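CDP-6-deoxy-L-threo-D-glycero-4-hexulose-3-dehydrase (Yersinia pseudotuberculosis, PDB 3BCX) probably catalyses the C-3 dehydration of a CDP-4-keto-6-deoxyhexose with a vitamin B6 cofactor, on the route to 3,6-dideoxysugars. Local coordinates at residues Leu94-Ser99 with Ser239-Phe244; Pro100-Arg105 with Ala235-Ile240; Gly209-Val214 with Val230-Ala235; Trp247-Tyr252 with Asp277-Tyr282. One frame throughout, in Å; residues are numbered along the deposited sequence.

Contact 1: residues Leu94-Ser99 with Ser239-Phe244; sequences LTALTS and SIIESF
In the aspartate aminotransferase fold of this enzyme, helix 86-96 and the type I turn after it pack against helix 235-245, with T95, A96 and S99 meeting I240, I241 and F244. I240 and F244 stand one helical turn apart and receive A96 between them. The A96 methyl lies 3.6 Å from I240 CG2 and 3.8 Å from I241 CG1, and the small side chain lets the backbones come close, A96 CA to I241 CA 5.3 Å. F244 reaches across with its ring. T95 CG2 sits over one face of that ring, off towards the rim, in a CH-pi contact with CG2 3.8 Å from the ring centroid. The methyl gets there because it is anti to the backbone N of T95 (OG1 chi1 -58°); the hydroxyl is turned elsewhere, to L91 O and N130 OD1. I240 CG2 lies at the edge of the same ring, in its plane, and S99 CB also comes in near that plane. H284 stacks on F244. S99 CB also meets I240 CG2, at 3.7 Å. The contact is buried and rests on apolar surfaces. Beside F244 CZ the turn is tied to itself: T98 OG1 donates to T95 O at 2.6 Å in the carbonyl plane, and that oxygen also accepts from T98 N.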
loop_
_atom_site.group_PDB
_atom_site.type_symbol
_atom_site.label_atom_id
_atom_site.label_comp_id
_atom_site.label_asym_id
_atom_site.label_seq_id
_atom_site.Cartn_x
_atom_site.Cartn_y
_atom_site.Cartn_z
ATOM N N LEU A 94 -2.039 10.812 9.473
ATOM C CA LEU A 94 -2.344 12.219 9.245
ATOM C C LEU A 94 -3.663 12.395 8.495
ATOM O O LEU A 94 -4.457 13.276 8.822
ATOM C CB LEU A 94 -1.183 12.869 8.476
ATOM C CG LEU A 94 -1.076 14.390 8.265
ATOM C CD1 LEU A 94 -2.187 14.871 7.335
ATOM C CD2 LEU A 94 -1.122 15.091 9.604
ATOM N N THR A 95 -3.909 11.542 7.507
ATOM C CA THR A 95 -5.135 11.640 6.722
ATOM C C THR A 95 -6.394 11.412 7.547
ATOM O O THR A 95 -7.413 12.057 7.314
ATOM C CB THR A 95 -5.135 10.646 5.533
ATOM O OG1 THR A 95 -3.995 10.896 4.699
ATOM C CG2 THR A 95 -6.421 10.792 4.709
ATOM N N ALA A 96 -6.327 10.496 8.509
ATOM C CA ALA A 96 -7.469 10.207 9.359
ATOM C C ALA A 96 -7.915 11.457 10.127
ATOM O O ALA A 96 -9.102 11.637 10.423
ATOM C CB ALA A 96 -7.109 9.111 10.337
ATOM N N LEU A 97 -6.961 12.323 10.446
ATOM C CA LEU A 97 -7.266 13.530 11.187
ATOM C C LEU A 97 -7.949 14.580 10.320
ATOM O O LEU A 97 -8.268 15.664 10.810
ATOM C CB LEU A 97 -5.993 14.101 11.826
ATOM C CG LEU A 97 -5.257 13.196 12.834
ATOM C CD1 LEU A 97 -4.046 13.915 13.426
ATOM C CD2 LEU A 97 -6.203 12.793 13.938
ATOM N N THR A 98 -8.177 14.270 9.041
ATOM C CA THR A 98 -8.865 15.210 8.144
ATOM C C THR A 98 -10.343 14.829 8.082
ATOM O O THR A 98 -11.142 15.504 7.429
ATOM C CB THR A 98 -8.342 15.168 6.685
ATOM O OG1 THR A 98 -8.707 13.922 6.092
ATOM C CG2 THR A 98 -6.828 15.346 6.629
ATOM N N SER A 99 -10.697 13.741 8.760
ATOM C CA SER A 99 -12.074 13.254 8.783
ATOM C C SER A 99 -13.080 14.273 9.306
ATOM O O SER A 99 -12.925 14.811 10.399
ATOM C CB SER A 99 -12.177 11.992 9.637
ATOM O OG SER A 99 -13.533 11.603 9.781
ATOM N N SER A 239 -11.575 3.661 14.091
ATOM C CA SER A 239 -12.599 3.435 13.071
ATOM C C SER A 239 -12.387 4.321 11.853
ATOM O O SER A 239 -12.731 3.947 10.735
ATOM C CB SER A 239 -14.000 3.684 13.643
ATOM O OG SER A 239 -14.347 2.665 14.563
ATOM N N ILE A 240 -11.836 5.505 12.076
ATOM C CA ILE A 240 -11.565 6.424 10.974
ATOM C C ILE A 240 -10.411 5.880 10.137
ATOM O O ILE A 240 -10.510 5.771 8.919
ATOM C CB ILE A 240 -11.216 7.841 11.506
ATOM C CG1 ILE A 240 -12.482 8.462 12.132
ATOM C CG2 ILE A 240 -10.649 8.702 10.390
ATOM C CD1 ILE A 240 -12.265 9.788 12.839
ATOM N N ILE A 241 -9.324 5.518 10.812
ATOM C CA ILE A 241 -8.135 4.976 10.154
ATOM C C ILE A 241 -8.506 3.781 9.295
ATOM O O ILE A 241 -8.146 3.712 8.118
ATOM C CB ILE A 241 -7.079 4.537 11.200
ATOM C CG1 ILE A 241 -6.595 5.767 11.983
ATOM C CG2 ILE A 241 -5.917 3.815 10.508
ATOM C CD1 ILE A 241 -5.857 5.437 13.258
ATOM N N GLU A 242 -9.231 2.847 9.897
ATOM C CA GLU A 242 -9.672 1.625 9.230
ATOM C C GLU A 242 -10.467 1.923 7.960
ATOM O O GLU A 242 -10.288 1.264 6.934
ATOM C CB GLU A 242 -10.527 0.815 10.198
ATOM C CG GLU A 242 -10.944 -0.551 9.718
ATOM C CD GLU A 242 -11.635 -1.335 10.830
ATOM O OE1 GLU A 242 -12.682 -0.862 11.331
ATOM O OE2 GLU A 242 -11.126 -2.415 11.212
ATOM N N SER A 243 -11.348 2.919 8.035
ATOM C CA SER A 243 -12.162 3.296 6.889
ATOM C C SER A 243 -11.281 3.798 5.745
ATOM O O SER A 243 -11.451 3.368 4.606
ATOM C CB SER A 243 -13.174 4.383 7.283
ATOM O OG SER A 243 -13.879 4.851 6.140
ATOM N N PHE A 244 -10.348 4.700 6.054
ATOM C CA PHE A 244 -9.442 5.244 5.043
ATOM C C PHE A 244 -8.573 4.145 4.426
ATOM O O PHE A 244 -8.210 4.210 3.252
ATOM C CB PHE A 244 -8.538 6.313 5.654
ATOM C CG PHE A 244 -9.121 7.696 5.624
ATOM C CD1 PHE A 244 -9.260 8.376 4.421
ATOM C CD2 PHE A 244 -9.505 8.330 6.802
ATOM C CE1 PHE A 244 -9.772 9.678 4.386
ATOM C CE2 PHE A 244 -10.015 9.629 6.777
ATOM C CZ PHE A 244 -10.146 10.303 5.560
#

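Contact 2: residues Pro100-Arg105 with Ala235-Ile240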
loop_
_atom_site.group_PDB
_atom_site.type_symbol
_atom_site.label_atom_id
_atom_site.label_comp_id
_atom_site.label_asym_id
_atom_site.label_seq_id
_atom_site.Cartn_x
_atom_site.Cartn_y
_atom_site.Cartn_z
ATOM N N PRO A 100 -14.140 14.540 8.533
ATOM C CA PRO A 100 -15.143 15.506 8.985
ATOM C C PRO A 100 -15.833 15.067 10.279
ATOM O O PRO A 100 -16.488 15.872 10.932
ATOM C CB PRO A 100 -16.099 15.597 7.795
ATOM C CG PRO A 100 -15.966 14.244 7.143
ATOM C CD PRO A 100 -14.484 14.000 7.204
ATOM N N LYS A 101 -15.680 13.800 10.655
ATOM C CA LYS A 101 -16.280 13.304 11.892
ATOM C C LYS A 101 -15.586 13.935 13.112
ATOM O O LYS A 101 -16.109 13.894 14.231
ATOM C CB LYS A 101 -16.166 11.779 11.988
ATOM C CG LYS A 101 -17.012 10.995 10.999
ATOM C CD LYS A 101 -16.820 9.500 11.222
ATOM C CE LYS A 101 -17.616 8.665 10.230
ATOM N NZ LYS A 101 -19.077 8.918 10.342
ATOM N N LEU A 102 -14.401 14.503 12.893
ATOM C CA LEU A 102 -13.660 15.152 13.968
ATOM C C LEU A 102 -14.092 16.608 14.109
ATOM O O LEU A 102 -13.491 17.375 14.842
ATOM C CB LEU A 102 -12.154 15.086 13.703
ATOM C CG LEU A 102 -11.606 13.658 13.648
ATOM C CD1 LEU A 102 -10.087 13.652 13.456
ATOM C CD2 LEU A 102 -11.981 12.947 14.931
ATOM N N GLY A 103 -15.128 16.993 13.375
ATOM C CA GLY A 103 -15.627 18.348 13.464
ATOM C C GLY A 103 -14.627 19.483 13.344
ATOM O O GLY A 103 -13.802 19.513 12.432
ATOM N N VAL A 104 -14.698 20.422 14.285
ATOM C CA VAL A 104 -13.849 21.604 14.260
ATOM C C VAL A 104 -12.339 21.362 14.326
ATOM O O VAL A 104 -11.565 22.218 13.908
ATOM C CB VAL A 104 -14.305 22.629 15.370
ATOM C CG1 VAL A 104 -13.748 22.245 16.724
ATOM C CG2 VAL A 104 -13.898 24.037 14.991
ATOM N N ARG A 105 -11.889 20.214 14.821
ATOM C CA ARG A 105 -10.446 20.022 14.836
ATOM C C ARG A 105 -9.937 19.061 13.766
ATOM O O ARG A 105 -8.860 18.479 13.888
ATOM C CB ARG A 105 -9.948 19.601 16.216
ATOM C CG ARG A 105 -9.603 18.162 16.362
ATOM C CD ARG A 105 -9.402 17.824 17.823
ATOM N NE ARG A 105 -8.104 18.158 18.367
ATOM C CZ ARG A 105 -7.560 17.480 19.364
ATOM N NH1 ARG A 105 -8.223 16.466 19.904
ATOM N NH2 ARG A 105 -6.334 17.771 19.771
ATOM N N ALA A 235 -10.929 4.762 20.119
ATOM C CA ALA A 235 -11.806 3.928 19.304
ATOM C C ALA A 235 -12.282 4.713 18.085
ATOM O O ALA A 235 -12.374 4.174 16.983
ATOM C CB ALA A 235 -13.000 3.468 20.127
ATOM N N GLU A 236 -12.587 5.989 18.288
ATOM C CA GLU A 236 -13.042 6.832 17.199
ATOM C C GLU A 236 -11.996 6.926 16.088
ATOM O O GLU A 236 -12.314 6.738 14.915
ATOM C CB GLU A 236 -13.360 8.228 17.713
ATOM C CG GLU A 236 -13.692 9.184 16.604
ATOM C CD GLU A 236 -13.925 10.580 17.115
ATOM O OE1 GLU A 236 -13.099 11.047 17.929
ATOM O OE2 GLU A 236 -14.922 11.210 16.700
ATOM N N LEU A 237 -10.752 7.229 16.455
ATOM C CA LEU A 237 -9.675 7.324 15.473
ATOM C C LEU A 237 -9.442 5.970 14.785
ATOM O O LEU A 237 -9.206 5.905 13.575
ATOM C CB LEU A 237 -8.379 7.801 16.144
ATOM C CG LEU A 237 -8.360 9.233 16.693
ATOM C CD1 LEU A 237 -6.982 9.544 17.252
ATOM C CD2 LEU A 237 -8.710 10.225 15.592
ATOM N N LYS A 238 -9.511 4.894 15.560
ATOM C CA LYS A 238 -9.321 3.552 15.028
ATOM C C LYS A 238 -10.319 3.255 13.901
ATOM O O LYS A 238 -9.955 2.668 12.872
ATOM C CB LYS A 238 -9.464 2.535 16.162
ATOM C CG LYS A 238 -9.346 1.074 15.756
ATOM C CD LYS A 238 -10.679 0.520 15.280
ATOM C CE LYS A 238 -10.588 -0.969 14.992
ATOM N NZ LYS A 238 -11.906 -1.533 14.566
ATOM N N SER A 239 -11.575 3.661 14.091
ATOM C CA SER A 239 -12.599 3.435 13.071
ATOM C C SER A 239 -12.387 4.321 11.853
ATOM O O SER A 239 -12.731 3.947 10.735
ATOM C CB SER A 239 -14.000 3.684 13.643
ATOM O OG SER A 239 -14.347 2.665 14.563
ATOM N N ILE A 240 -11.836 5.505 12.076
ATOM C CA ILE A 240 -11.565 6.424 10.974
ATOM C C ILE A 240 -10.411 5.880 10.137
ATOM O O ILE A 240 -10.510 5.771 8.919
ATOM C CB ILE A 240 -11.216 7.841 11.506
ATOM C CG1 ILE A 240 -12.482 8.462 12.132
ATOM C CG2 ILE A 240 -10.649 8.702 10.390
ATOM C CD1 ILE A 240 -12.265 9.788 12.839
#
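L102 makes the tight part of this contact, fitting its two methyls against I240, L237 and E236 at the start of helix 235-245. CD2 lies 3.8 Å from I240 CD1, and CG stands 4.0 Å from that same methyl, so the L102 CG-CD2 bond lies against the end of the isoleucine chain. The other branch reaches deeper, L102 CD1 to L237 CD2 at 4.3 Å. W187 of strand 187-191 touches both L102 and L237 and carries this apolar patch on towards the central sheet. Residues 100-104 form a short 3-10 segment between helix 86-96 and strand 112-116 of the aspartate aminotransferase fold, its backbone held by G103 N to P100 O. The outer side is looser. E236 runs out extended, with CG anti to the backbone N (chi1 174°), and its carboxylate crosses the L102 chain at a slant, E236 OE1 3.7 Å from L102 CD2. The polar end serves another partner: OE1 is hydrogen-bonded to a bound benzamidine, probably from the crystallisation liquor, in a pocket lined by K101, L102, V104 and E236. K101 meets the helix more loosely: its CB approaches I240 CD1 at 4.5 Å, and beyond CB the exposed chain leads away from the helix, leaving its amine on the solvent side.

Contact 3: residues Gly209-Val214 with Val230-Ala235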
loop_
_atom_site.group_PDB
_atom_site.type_symbol
_atom_site.label_atom_id
_atom_site.label_comp_id
_atom_site.label_asym_id
_atom_site.label_seq_id
_atom_site.Cartn_x
_atom_site.Cartn_y
_atom_site.Cartn_z
ATOM N N GLY A 209 1.266 10.207 21.937
ATOM C CA GLY A 209 0.445 10.984 21.023
ATOM C C GLY A 209 -0.913 10.368 20.741
ATOM O O GLY A 209 -1.272 9.334 21.306
ATOM N N ASP A 210 -1.677 11.009 19.862
ATOM C CA ASP A 210 -2.995 10.508 19.504
ATOM C C ASP A 210 -2.880 9.307 18.578
ATOM O O ASP A 210 -3.713 8.399 18.625
ATOM C CB ASP A 210 -3.812 11.610 18.844
ATOM C CG ASP A 210 -3.920 12.843 19.714
ATOM O OD1 ASP A 210 -3.056 13.737 19.601
ATOM O OD2 ASP A 210 -4.862 12.904 20.526
ATOM N N ILE A 211 -1.846 9.295 17.740
ATOM C CA ILE A 211 -1.630 8.180 16.821
ATOM C C ILE A 211 -0.140 7.882 16.713
ATOM O O ILE A 211 0.685 8.793 16.750
ATOM C CB ILE A 211 -2.170 8.492 15.393
ATOM C CG1 ILE A 211 -3.648 8.884 15.456
ATOM C CG2 ILE A 211 -2.006 7.268 14.491
ATOM C CD1 ILE A 211 -4.172 9.427 14.140
ATOM N N GLY A 212 0.189 6.598 16.590
ATOM C CA GLY A 212 1.573 6.174 16.451
ATOM C C GLY A 212 1.726 5.270 15.233
ATOM O O GLY A 212 0.806 4.519 14.897
ATOM N N THR A 213 2.886 5.330 14.579
ATOM C CA THR A 213 3.145 4.534 13.381
ATOM C C THR A 213 4.462 3.775 13.490
ATOM O O THR A 213 5.372 4.199 14.200
ATOM C CB THR A 213 3.249 5.433 12.133
ATOM O OG1 THR A 213 4.367 6.318 12.291
ATOM C CG2 THR A 213 1.977 6.256 11.935
ATOM N N VAL A 214 4.571 2.659 12.773
ATOM C CA VAL A 214 5.802 1.870 12.779
ATOM C C VAL A 214 5.990 1.167 11.421
ATOM O O VAL A 214 5.021 0.943 10.692
ATOM C CB VAL A 214 5.796 0.840 13.962
ATOM C CG1 VAL A 214 4.684 -0.194 13.775
ATOM C CG2 VAL A 214 7.163 0.175 14.074
ATOM N N VAL A 230 -0.423 1.171 12.198
ATOM C CA VAL A 230 -0.896 2.429 12.762
ATOM C C VAL A 230 -1.539 2.006 14.076
ATOM O O VAL A 230 -2.269 1.023 14.116
ATOM C CB VAL A 230 -1.979 3.092 11.882
ATOM C CG1 VAL A 230 -2.430 4.410 12.512
ATOM C CG2 VAL A 230 -1.440 3.342 10.498
ATOM N N PHE A 231 -1.256 2.716 15.157
ATOM C CA PHE A 231 -1.843 2.345 16.435
ATOM C C PHE A 231 -2.321 3.558 17.217
ATOM O O PHE A 231 -1.814 4.672 17.046
ATOM C CB PHE A 231 -0.862 1.490 17.249
ATOM C CG PHE A 231 0.522 2.053 17.339
ATOM C CD1 PHE A 231 0.862 2.934 18.358
ATOM C CD2 PHE A 231 1.497 1.689 16.411
ATOM C CE1 PHE A 231 2.158 3.448 18.461
ATOM C CE2 PHE A 231 2.793 2.195 16.500
ATOM C CZ PHE A 231 3.126 3.077 17.528
ATOM N N THR A 232 -3.318 3.339 18.064
ATOM C CA THR A 232 -3.907 4.429 18.824
ATOM C C THR A 232 -4.662 3.898 20.036
ATOM O O THR A 232 -4.863 2.692 20.178
ATOM C CB THR A 232 -4.894 5.213 17.920
ATOM O OG1 THR A 232 -5.372 6.378 18.601
ATOM C CG2 THR A 232 -6.081 4.326 17.543
ATOM N N GLN A 233 -5.083 4.805 20.907
ATOM C CA GLN A 233 -5.831 4.418 22.092
ATOM C C GLN A 233 -7.298 4.850 21.969
ATOM O O GLN A 233 -8.130 4.508 22.806
ATOM C CB GLN A 233 -5.175 5.037 23.329
ATOM C CG GLN A 233 -3.703 4.650 23.444
ATOM C CD GLN A 233 -3.027 5.183 24.696
ATOM O OE1 GLN A 233 -3.445 4.881 25.816
ATOM N NE2 GLN A 233 -1.970 5.969 24.511
ATOM N N SER A 234 -7.603 5.578 20.898
ATOM C CA SER A 234 -8.952 6.074 20.635
ATOM C C SER A 234 -9.753 5.195 19.674
ATOM O O SER A 234 -9.319 4.924 18.549
ATOM C CB SER A 234 -8.877 7.492 20.065
ATOM O OG SER A 234 -10.107 7.863 19.468
ATOM N N ALA A 235 -10.929 4.762 20.119
ATOM C CA ALA A 235 -11.806 3.928 19.304
ATOM C C ALA A 235 -12.282 4.713 18.085
ATOM O O ALA A 235 -12.374 4.174 16.983
ATOM C CB ALA A 235 -13.000 3.468 20.127
#
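D210 opens the exchange through its backbone: T232 OG1 donates to D210 O at 2.6 Å, nearly in line with the carbonyl bond (176° at the oxygen). T232 reaches it because OG1 is anti to its own backbone N (chi1 -174°), and the same hydroxyl oxygen weakly accepts from S234 N. The D210 side chain leaves the contact, and its OD1 accepts from L188 N. At I211 the CG2 methyl crosses V230 CG1 at 3.5 Å, while CA-H leans on F231 O. G212 forms the hydrogen-bonded antiparallel pair with F231: G212 N to F231 O and F231 N to G212 O are both 2.8 Å and nearly straight. The F231 ring, turned by a chi1 of 49° over its cross-strand partner G212, lies flat across the glycine, with G212 O over the ring centre and G212 CA 3.8 Å from the centroid. The ring packs directly on the bare glycine backbone. T213 is set opposite V230 in a non-hydrogen-bonded pair, CA to CA 4.6 Å. V214 then brings CG1 to the edge of the phenyl ring, 4.1 Å from F231 CE2. In the mixed central sheet, strand 211-215 runs between strand 228-232 and the parallel strand 187-191, and strand 79-83 flanks 228-232. I211, T213 and V230 point to the side covered by A89 and A93 of helix 86-96 and by L237 and I241 of helix 235-245; F231 points to the other, against V77 and V80.

Contact 4: residues Trp247-Tyr252 with Asp277-Tyr282; sequences WGRDCY and DHKYTY
R249 can be followed outward from the single backbone bridge it makes with Y282. Its CB lies 3.7 Å from Y282 CE1 and equally near T281 O. A chi1 of 73° sets CG between the backbone N and the carbonyl carbon, and from CG to NE the chain runs extended. CD skirts K279 O at 4.2 Å. At the tip, NH1 donates to a water at 2.8 Å, in the guanidinium plane, and that water donates on to K279 O. NH1 also lies 3.8 Å from K279 NZ, the two chains side by side and pointing the same way; the like charges probably repel mildly, which the water linking NH1 to K279 O may offset. The backbones are joined beside it by D250 N to T281 O, 2.8 Å. W247 O and CB come up to the Y282 ring, while the W247 indole meets F120 and Y217 of the second subunit. D250 CB rests against T281 CG2 at 4.2 Å, and its carboxylate takes H278 NE2 on OD1 at 2.8 Å, on the anti side but out of the carboxylate plane, and tilted from the imidazole plane too. The two planes are 62° apart, and the bond restrains the imidazole's rotation. Within its own loop, D277 OD1 accepts K279 N in an Asx turn. An iron(III) ion lies about 3 Å from the nearest side-chain atom of H278, so the arrangement is a His-carboxylate pair beside a metal, consistent with D250 orienting the imidazole next to the ion.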
loop_
_atom_site.group_PDB
_atom_site.type_symbol
_atom_site.label_atom_id
_atom_site.label_comp_id
_atom_site.label_asym_id
_atom_site.label_seq_id
_atom_site.Cartn_x
_atom_site.Cartn_y
_atom_site.Cartn_z
ATOM N N TRP A 247 -10.794 1.239 1.324
ATOM C CA TRP A 247 -11.593 1.859 0.271
ATOM C C TRP A 247 -12.401 3.067 0.732
ATOM O O TRP A 247 -13.130 3.670 -0.060
ATOM C CB TRP A 247 -12.544 0.824 -0.333
ATOM C CG TRP A 247 -11.840 -0.380 -0.882
ATOM C CD1 TRP A 247 -11.082 -0.441 -2.013
ATOM C CD2 TRP A 247 -11.798 -1.689 -0.298
ATOM N NE1 TRP A 247 -10.568 -1.707 -2.172
ATOM C CE2 TRP A 247 -10.991 -2.493 -1.131
ATOM C CE3 TRP A 247 -12.366 -2.259 0.850
ATOM C CZ2 TRP A 247 -10.732 -3.845 -0.852
ATOM C CZ3 TRP A 247 -12.113 -3.609 1.128
ATOM C CH2 TRP A 247 -11.301 -4.386 0.278
ATOM N N GLY A 248 -12.272 3.418 2.007
ATOM C CA GLY A 248 -13.011 4.548 2.540
ATOM C C GLY A 248 -14.453 4.198 2.862
ATOM O O GLY A 248 -15.292 5.089 3.009
ATOM N N ARG A 249 -14.738 2.905 2.970
ATOM C CA ARG A 249 -16.102 2.437 3.190
ATOM C C ARG A 249 -16.538 2.667 4.633
ATOM O O ARG A 249 -15.707 2.762 5.534
ATOM C CB ARG A 249 -16.225 0.955 2.832
ATOM C CG ARG A 249 -15.576 0.018 3.838
ATOM C CD ARG A 249 -15.666 -1.429 3.383
ATOM N NE ARG A 249 -15.092 -2.348 4.362
ATOM C CZ ARG A 249 -14.932 -3.651 4.160
ATOM N NH1 ARG A 249 -15.303 -4.196 3.010
ATOM N NH2 ARG A 249 -14.401 -4.411 5.108
ATOM N N ASP A 250 -17.847 2.755 4.843
ATOM C CA ASP A 250 -18.389 3.242 6.107
ATOM C C ASP A 250 -18.302 2.175 7.192
ATOM O O ASP A 250 -18.469 0.986 6.923
ATOM C CB ASP A 250 -19.840 3.693 5.928
ATOM C CG ASP A 250 -20.403 4.348 7.174
ATOM O OD1 ASP A 250 -21.021 3.637 7.995
ATOM O OD2 ASP A 250 -20.229 5.575 7.333
ATOM N N CYS A 251 -18.038 2.609 8.421
ATOM C CA CYS A 251 -18.050 1.710 9.569
ATOM C C CYS A 251 -18.109 2.490 10.879
ATOM O O CYS A 251 -18.502 3.656 10.901
ATOM C CB CYS A 251 -16.819 0.803 9.552
ATOM S SG CYS A 251 -17.189 -0.960 9.715
ATOM N N TYR A 252 -17.713 1.838 11.968
ATOM C CA TYR A 252 -18.263 2.142 13.283
ATOM C C TYR A 252 -19.720 1.704 13.387
ATOM O O TYR A 252 -20.126 0.716 12.776
ATOM C CB TYR A 252 -18.140 3.637 13.583
ATOM C CG TYR A 252 -17.664 3.944 14.985
ATOM C CD1 TYR A 252 -16.989 2.990 15.735
ATOM C CD2 TYR A 252 -17.888 5.188 15.560
ATOM C CE1 TYR A 252 -16.551 3.264 17.016
ATOM C CE2 TYR A 252 -17.456 5.473 16.841
ATOM C CZ TYR A 252 -16.788 4.508 17.564
ATOM O OH TYR A 252 -16.354 4.786 18.840
ATOM N N ASP A 277 -26.542 -1.339 -0.143
ATOM C CA ASP A 277 -25.537 -2.164 0.515
ATOM C C ASP A 277 -24.539 -1.337 1.323
ATOM O O ASP A 277 -23.880 -0.449 0.781
ATOM C CB ASP A 277 -24.789 -2.984 -0.536
ATOM C CG ASP A 277 -24.261 -4.292 0.011
ATOM O OD1 ASP A 277 -23.496 -4.269 1.002
ATOM O OD2 ASP A 277 -24.613 -5.349 -0.556
ATOM N N HIS A 278 -24.429 -1.632 2.616
ATOM C CA HIS A 278 -23.499 -0.904 3.473
ATOM C C HIS A 278 -22.068 -1.125 2.975
ATOM O O HIS A 278 -21.233 -0.222 3.050
ATOM C CB HIS A 278 -23.610 -1.373 4.927
ATOM C CG HIS A 278 -23.055 -0.394 5.918
ATOM N ND1 HIS A 278 -22.347 -0.783 7.037
ATOM C CD2 HIS A 278 -23.134 0.959 5.975
ATOM C CE1 HIS A 278 -22.017 0.288 7.741
ATOM N NE2 HIS A 278 -22.483 1.357 7.118
ATOM N N LYS A 279 -21.801 -2.333 2.476
ATOM C CA LYS A 279 -20.489 -2.701 1.944
ATOM C C LYS A 279 -20.049 -1.712 0.871
ATOM O O LYS A 279 -18.853 -1.498 0.666
ATOM C CB LYS A 279 -20.536 -4.108 1.328
ATOM C CG LYS A 279 -20.338 -5.263 2.309
ATOM C CD LYS A 279 -18.860 -5.628 2.438
ATOM C CE LYS A 279 -18.662 -6.922 3.222
ATOM N NZ LYS A 279 -17.246 -7.403 3.167
ATOM N N TYR A 280 -21.025 -1.113 0.193
ATOM C CA TYR A 280 -20.748 -0.154 -0.869
ATOM C C TYR A 280 -21.172 1.280 -0.535
ATOM O O TYR A 280 -21.599 2.042 -1.407
ATOM C CB TYR A 280 -21.408 -0.614 -2.175
ATOM C CG TYR A 280 -20.752 -1.819 -2.825
ATOM C CD1 TYR A 280 -21.341 -2.441 -3.928
ATOM C CD2 TYR A 280 -19.535 -2.321 -2.361
ATOM C CE1 TYR A 280 -20.735 -3.529 -4.558
ATOM C CE2 TYR A 280 -18.918 -3.411 -2.982
ATOM C CZ TYR A 280 -19.525 -4.007 -4.081
ATOM O OH TYR A 280 -18.929 -5.079 -4.704
ATOM N N THR A 281 -21.058 1.630 0.740
ATOM C CA THR A 281 -21.359 2.975 1.213
ATOM C C THR A 281 -20.011 3.528 1.685
ATOM O O THR A 281 -19.352 2.939 2.543
ATOM C CB THR A 281 -22.363 2.950 2.372
ATOM O OG1 THR A 281 -23.592 2.381 1.909
ATOM C CG2 THR A 281 -22.624 4.365 2.889
ATOM N N TYR A 282 -19.604 4.656 1.116
ATOM C CA TYR A 282 -18.308 5.246 1.431
ATOM C C TYR A 282 -18.370 6.589 2.162
ATOM O O TYR A 282 -18.919 7.562 1.656
ATOM C CB TYR A 282 -17.520 5.351 0.126
ATOM C CG TYR A 282 -17.406 4.006 -0.568
ATOM C CD1 TYR A 282 -16.411 3.091 -0.206
ATOM C CD2 TYR A 282 -18.341 3.611 -1.529
ATOM C CE1 TYR A 282 -16.351 1.814 -0.778
ATOM C CE2 TYR A 282 -18.289 2.338 -2.111
ATOM C CZ TYR A 282 -17.292 1.444 -1.728
ATOM O OH TYR A 282 -17.240 0.185 -2.287
HETATM O O HOH W 1 -16.685 -3.003 0.828
#

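In the fold
The four contacts run from the central sheet to one flank of the aminotransferase fold. Contact 3 joins strands 211-215 and 228-232, and the chain passes from the latter into helix 235-245, which contacts 1 and 2 share. Those two lie about 7 Å apart between centres and use consecutive segments, 94-99 and 100-105; contact 3 is about 11 Å from contact 1. Along the chain contact 3 comes between the two segments of contact 1, and of contact 2 apart from the shared A235; contact 4 follows, about 22 Å from contact 3. S243 OG to R249 O ties the helix to the outer loop with an iron(III) ion beside it, linking loop and dimer partner to the sheet.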